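Local coordinates for universal stress protein (Archaeoglobus fulgidus, PDB 3LOQ) that probably works in the stress response as a nucleotide-binding protein of the universal stress protein A family, and binds adenosine monophosphate, at residues F36-V48 with Y158-F170. Sequence-based numbering, arbitrary orientation.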
loop_
_atom_site.group_PDB
_atom_site.type_symbol
_atom_site.label_atom_id
_atom_site.label_comp_id
_atom_site.label_asym_id
_atom_site.label_seq_id
_atom_site.Cartn_x
_atom_site.Cartn_y
_atom_site.Cartn_z
ATOM N N PHE A 36 -7.707 9.736 -4.978
ATOM C CA PHE A 36 -8.453 9.051 -6.044
ATOM C C PHE A 36 -7.586 8.269 -7.029
ATOM O O PHE A 36 -8.121 7.598 -7.920
ATOM C CB PHE A 36 -9.287 10.059 -6.857
ATOM C CG PHE A 36 -10.380 10.724 -6.071
ATOM C CD1 PHE A 36 -10.921 11.929 -6.491
ATOM C CD2 PHE A 36 -10.869 10.142 -4.921
ATOM C CE1 PHE A 36 -11.940 12.542 -5.773
ATOM C CE2 PHE A 36 -11.883 10.745 -4.201
ATOM C CZ PHE A 36 -12.421 11.948 -4.624
ATOM N N LYS A 37 -6.263 8.395 -6.923
ATOM C CA LYS A 37 -5.371 7.674 -7.840
ATOM C C LYS A 37 -5.689 6.191 -7.813
ATOM O O LYS A 37 -5.661 5.519 -8.851
ATOM C CB LYS A 37 -3.890 7.912 -7.494
ATOM C CG LYS A 37 -3.435 9.342 -7.681
ATOM C CD LYS A 37 -3.592 9.765 -9.146
ATOM C CE LYS A 37 -3.201 11.218 -9.389
ATOM N NZ LYS A 37 -3.439 11.601 -10.809
ATOM N N VAL A 38 -6.017 5.682 -6.626
ATOM C CA VAL A 38 -6.311 4.260 -6.461
ATOM C C VAL A 38 -7.393 3.829 -7.448
ATOM O O VAL A 38 -7.397 2.688 -7.934
ATOM C CB VAL A 38 -6.817 3.953 -5.045
ATOM C CG1 VAL A 38 -6.641 2.474 -4.733
ATOM C CG2 VAL A 38 -6.092 4.816 -4.019
ATOM N N LEU A 39 -8.319 4.743 -7.739
ATOM C CA LEU A 39 -9.483 4.414 -8.565
ATOM C C LEU A 39 -9.113 4.117 -10.015
ATOM O O LEU A 39 -9.888 3.505 -10.745
ATOM C CB LEU A 39 -10.545 5.522 -8.486
ATOM C CG LEU A 39 -11.050 5.768 -7.058
ATOM C CD1 LEU A 39 -11.941 6.983 -6.991
ATOM C CD2 LEU A 39 -11.779 4.547 -6.528
ATOM N N GLU A 40 -7.926 4.537 -10.435
ATOM C CA GLU A 40 -7.477 4.239 -11.790
ATOM C C GLU A 40 -7.063 2.771 -11.934
ATOM O O GLU A 40 -6.893 2.270 -13.041
ATOM C CB GLU A 40 -6.343 5.181 -12.200
ATOM C CG GLU A 40 -6.819 6.522 -12.755
ATOM C CD GLU A 40 -6.051 7.716 -12.189
ATOM O OE1 GLU A 40 -5.031 8.132 -12.787
ATOM O OE2 GLU A 40 -6.482 8.251 -11.144
ATOM N N TYR A 41 -6.921 2.078 -10.809
ATOM C CA TYR A 41 -6.415 0.714 -10.821
ATOM C C TYR A 41 -7.504 -0.313 -10.523
ATOM O O TYR A 41 -7.210 -1.476 -10.253
ATOM C CB TYR A 41 -5.277 0.578 -9.806
ATOM C CG TYR A 41 -4.027 1.335 -10.213
ATOM C CD1 TYR A 41 -3.839 2.662 -9.848
ATOM C CD2 TYR A 41 -3.046 0.721 -10.982
ATOM C CE1 TYR A 41 -2.695 3.354 -10.236
ATOM C CE2 TYR A 41 -1.899 1.397 -11.361
ATOM C CZ TYR A 41 -1.726 2.711 -10.990
ATOM O OH TYR A 41 -0.581 3.379 -11.379
ATOM N N LEU A 42 -8.760 0.116 -10.549
ATOM C CA LEU A 42 -9.849 -0.793 -10.210
ATOM C C LEU A 42 -9.834 -2.097 -11.039
ATOM O O LEU A 42 -10.113 -3.180 -10.509
ATOM C CB LEU A 42 -11.196 -0.079 -10.319
ATOM C CG LEU A 42 -11.476 0.919 -9.197
ATOM C CD1 LEU A 42 -12.775 1.673 -9.441
ATOM C CD2 LEU A 42 -11.508 0.209 -7.848
ATOM N N GLY A 43 -9.492 -1.999 -12.326
ATOM C CA GLY A 43 -9.399 -3.184 -13.175
ATOM C C GLY A 43 -8.387 -4.187 -12.635
ATOM O O GLY A 43 -8.650 -5.394 -12.567
ATOM N N ASP A 44 -7.222 -3.683 -12.238
ATOM C CA ASP A 44 -6.164 -4.532 -11.701
ATOM C C ASP A 44 -6.613 -5.258 -10.437
ATOM O O ASP A 44 -6.318 -6.432 -10.248
ATOM C CB ASP A 44 -4.909 -3.711 -11.422
ATOM C CG ASP A 44 -4.325 -3.110 -12.681
ATOM O OD1 ASP A 44 -3.692 -3.868 -13.447
ATOM O OD2 ASP A 44 -4.500 -1.886 -12.904
ATOM N N PHE A 45 -7.333 -4.553 -9.576
ATOM C CA PHE A 45 -7.776 -5.143 -8.328
ATOM C C PHE A 45 -8.868 -6.172 -8.562
ATOM O O PHE A 45 -8.930 -7.188 -7.868
ATOM C CB PHE A 45 -8.269 -4.064 -7.375
ATOM C CG PHE A 45 -7.168 -3.277 -6.739
ATOM C CD1 PHE A 45 -7.062 -1.914 -6.946
ATOM C CD2 PHE A 45 -6.233 -3.904 -5.933
ATOM C CE1 PHE A 45 -6.054 -1.193 -6.355
ATOM C CE2 PHE A 45 -5.216 -3.187 -5.343
ATOM C CZ PHE A 45 -5.128 -1.831 -5.550
ATOM N N LYS A 46 -9.744 -5.905 -9.523
ATOM C CA LYS A 46 -10.811 -6.851 -9.813
ATOM C C LYS A 46 -10.215 -8.176 -10.270
ATOM O O LYS A 46 -10.697 -9.248 -9.889
ATOM C CB LYS A 46 -11.776 -6.310 -10.869
ATOM C CG LYS A 46 -12.923 -7.262 -11.160
ATOM C CD LYS A 46 -14.137 -6.533 -11.693
ATOM C CE LYS A 46 -15.297 -7.495 -11.900
ATOM N NZ LYS A 46 -15.538 -8.332 -10.688
ATOM N N LYS A 47 -9.142 -8.090 -11.052
ATOM C CA LYS A 47 -8.511 -9.276 -11.606
ATOM C C LYS A 47 -7.769 -10.124 -10.579
ATOM O O LYS A 47 -7.474 -11.289 -10.846
ATOM C CB LYS A 47 -7.626 -8.922 -12.803
ATOM C CG LYS A 47 -8.449 -8.501 -14.034
ATOM C CD LYS A 47 -7.566 -8.078 -15.201
ATOM C CE LYS A 47 -8.388 -7.573 -16.387
ATOM N NZ LYS A 47 -8.936 -6.204 -16.150
ATOM N N VAL A 48 -7.483 -9.568 -9.402
ATOM C CA VAL A 48 -6.893 -10.383 -8.340
ATOM C C VAL A 48 -7.891 -10.791 -7.246
ATOM O O VAL A 48 -7.522 -11.451 -6.270
ATOM C CB VAL A 48 -5.600 -9.754 -7.740
ATOM C CG1 VAL A 48 -4.498 -9.736 -8.794
ATOM C CG2 VAL A 48 -5.862 -8.344 -7.189
ATOM N N TYR A 158 -1.439 -0.287 0.818
ATOM C CA TYR A 158 -0.969 -0.181 -0.554
ATOM C C TYR A 158 -1.034 1.294 -0.957
ATOM O O TYR A 158 -2.125 1.867 -1.033
ATOM C CB TYR A 158 -1.884 -1.032 -1.455
ATOM C CG TYR A 158 -1.241 -1.632 -2.692
ATOM C CD1 TYR A 158 -1.836 -2.707 -3.349
ATOM C CD2 TYR A 158 -0.049 -1.125 -3.207
ATOM C CE1 TYR A 158 -1.262 -3.262 -4.489
ATOM C CE2 TYR A 158 0.537 -1.673 -4.332
ATOM C CZ TYR A 158 -0.080 -2.739 -4.974
ATOM O OH TYR A 158 0.491 -3.283 -6.101
ATOM N N ILE A 159 0.123 1.913 -1.207
ATOM C CA ILE A 159 0.193 3.354 -1.497
ATOM C C ILE A 159 0.247 3.685 -3.006
ATOM O O ILE A 159 1.131 3.220 -3.725
ATOM C CB ILE A 159 1.386 4.024 -0.793
ATOM C CG1 ILE A 159 1.380 3.702 0.714
ATOM C CG2 ILE A 159 1.335 5.550 -0.986
ATOM C CD1 ILE A 159 0.225 4.327 1.454
ATOM N N PHE A 160 -0.708 4.492 -3.466
ATOM C CA PHE A 160 -0.807 4.891 -4.863
ATOM C C PHE A 160 -0.635 6.403 -4.985
ATOM O O PHE A 160 -1.289 7.153 -4.257
ATOM C CB PHE A 160 -2.171 4.499 -5.412
ATOM C CG PHE A 160 -2.368 3.017 -5.537
ATOM C CD1 PHE A 160 -2.269 2.400 -6.770
ATOM C CD2 PHE A 160 -2.646 2.242 -4.418
ATOM C CE1 PHE A 160 -2.453 1.044 -6.900
ATOM C CE2 PHE A 160 -2.820 0.883 -4.536
ATOM C CZ PHE A 160 -2.725 0.278 -5.789
ATOM N N LYS A 161 0.245 6.846 -5.886
ATOM C CA LYS A 161 0.419 8.284 -6.156
ATOM C C LYS A 161 0.204 8.661 -7.633
ATOM O O LYS A 161 -0.190 9.793 -7.940
ATOM C CB LYS A 161 1.803 8.778 -5.705
ATOM C CG LYS A 161 2.085 8.546 -4.227
ATOM C CD LYS A 161 3.306 9.318 -3.790
ATOM C CE LYS A 161 4.478 8.396 -3.556
ATOM N NZ LYS A 161 4.944 7.617 -4.726
ATOM N N HIS A 162 0.472 7.715 -8.533
ATOM C CA HIS A 162 0.444 7.980 -9.965
ATOM C C HIS A 162 -0.194 6.840 -10.745
ATOM O O HIS A 162 -0.390 5.737 -10.221
ATOM C CB HIS A 162 1.857 8.235 -10.489
ATOM C CG HIS A 162 2.529 9.405 -9.844
ATOM N ND1 HIS A 162 2.013 10.683 -9.906
ATOM C CD2 HIS A 162 3.670 9.496 -9.122
ATOM C CE1 HIS A 162 2.804 11.510 -9.244
ATOM N NE2 HIS A 162 3.819 10.815 -8.763
ATOM N N ASP A 163 -0.493 7.112 -12.010
ATOM C CA ASP A 163 -1.212 6.165 -12.847
ATOM C C ASP A 163 -0.314 5.566 -13.937
ATOM O O ASP A 163 -0.787 5.086 -14.969
ATOM C CB ASP A 163 -2.479 6.819 -13.435
ATOM C CG ASP A 163 -2.174 7.957 -14.436
ATOM O OD1 ASP A 163 -1.050 8.017 -14.991
ATOM O OD2 ASP A 163 -3.084 8.788 -14.680
HETATM N N MSE A 164 0.991 5.587 -13.697
HETATM C CA MSE A 164 1.938 5.129 -14.707
HETATM C C MSE A 164 1.746 3.673 -15.152
HETATM O O MSE A 164 2.100 3.308 -16.271
HETATM C CB MSE A 164 3.383 5.350 -14.248
HETATM C CG MSE A 164 4.414 5.043 -15.343
HETATM SE SE MSE A 164 6.274 5.307 -14.811
HETATM C CE MSE A 164 6.207 7.237 -14.469
ATOM N N VAL A 165 1.201 2.828 -14.287
ATOM C CA VAL A 165 1.120 1.413 -14.641
ATOM C C VAL A 165 -0.282 0.792 -14.538
ATOM O O VAL A 165 -0.417 -0.392 -14.205
ATOM C CB VAL A 165 2.162 0.575 -13.855
ATOM C CG1 VAL A 165 3.564 0.891 -14.352
ATOM C CG2 VAL A 165 2.046 0.826 -12.349
ATOM N N VAL A 166 -1.324 1.569 -14.850
ATOM C CA VAL A 166 -2.676 1.014 -14.830
ATOM C C VAL A 166 -2.805 -0.099 -15.865
ATOM O O VAL A 166 -2.169 -0.060 -16.925
ATOM C CB VAL A 166 -3.769 2.081 -15.016
ATOM C CG1 VAL A 166 -3.683 3.119 -13.888
ATOM C CG2 VAL A 166 -3.630 2.736 -16.359
ATOM N N ASN A 167 -3.608 -1.104 -15.526
ATOM C CA ASN A 167 -3.731 -2.325 -16.321
ATOM C C ASN A 167 -2.448 -3.190 -16.384
ATOM O O ASN A 167 -2.426 -4.240 -17.034
ATOM C CB ASN A 167 -4.255 -1.987 -17.712
ATOM C CG ASN A 167 -5.596 -1.284 -17.660
ATOM O OD1 ASN A 167 -6.471 -1.653 -16.869
ATOM N ND2 ASN A 167 -5.764 -0.255 -18.490
ATOM N N SER A 168 -1.397 -2.753 -15.693
ATOM C CA SER A 168 -0.120 -3.461 -15.707
ATOM C C SER A 168 0.414 -3.639 -14.296
ATOM O O SER A 168 1.564 -4.031 -14.099
ATOM C CB SER A 168 0.902 -2.681 -16.526
ATOM O OG SER A 168 0.476 -2.584 -17.857
ATOM N N LEU A 169 -0.427 -3.342 -13.318
ATOM C CA LEU A 169 0.016 -3.251 -11.936
ATOM C C LEU A 169 0.866 -4.455 -11.494
ATOM O O LEU A 169 1.963 -4.288 -10.954
ATOM C CB LEU A 169 -1.181 -3.057 -11.014
ATOM C CG LEU A 169 -0.781 -2.787 -9.556
ATOM C CD1 LEU A 169 0.160 -1.604 -9.469
ATOM C CD2 LEU A 169 -1.999 -2.547 -8.716
ATOM N N PHE A 170 0.380 -5.664 -11.744
ATOM C CA PHE A 170 1.116 -6.848 -11.303
ATOM C C PHE A 170 1.901 -7.571 -12.384
ATOM O O PHE A 170 2.151 -8.763 -12.241
ATOM C CB PHE A 170 0.173 -7.841 -10.627
ATOM C CG PHE A 170 -0.657 -7.234 -9.549
ATOM C CD1 PHE A 170 -0.055 -6.734 -8.390
ATOM C CD2 PHE A 170 -2.036 -7.154 -9.682
ATOM C CE1 PHE A 170 -0.828 -6.169 -7.376
ATOM C CE2 PHE A 170 -2.817 -6.596 -8.677
ATOM C CZ PHE A 170 -2.210 -6.096 -7.519
HETATM O O HOH W 1 -2.348 -6.212 -13.157
#
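Tyr41 lies between Phe160 and Val166, one on each face of its ring. Val166 CG1 sits over the ring centre, 3.5 Å from the Tyr41 centroid, as a CH-pi contact; on the other face Phe160 CE1 stands nearer the rim, the two ring planes inclined at 52°. With CG anti to its carbonyl carbon (chi1 -69°), Tyr41 leaves the N-cap position of helix 42-47 and runs into the bend of 162-166. There Tyr41 OH donates to His162 O, 2.6 Å away near the ring plane, and accepts a weak bond from Val165 N.

Almost one helical turn on, Asp44 receives the type II turn of Val165 to Ser168. Asp44 OD2 takes Asn167 N at 2.9 Å on its syn lone pair, while OD1 accepts a weak bond from Leu169 N and a water that in turn accepts from Phe170 N. Both carboxylate oxygens are thus engaged with the loop's backbone.

Deeper in, Phe45 CZ packs closely on Phe160 CZ, and Tyr158 CD1 also lies at the Phe45 ring edge. Val38 CG1 lies over one face of Phe160, offset toward its rim, as a CH-pi contact, and Val48 CG1 meets Phe170 CE2 at 3.6 Å. Tyr41, Phe45, Tyr158 and Phe160 form an aromatic cluster packing helix 42-47 against strand 157-160, a helix-on-sheet layer of the alpha/beta Usp fold; the loop after that strand carries the chain toward strand 172-176 of the second Usp-like half.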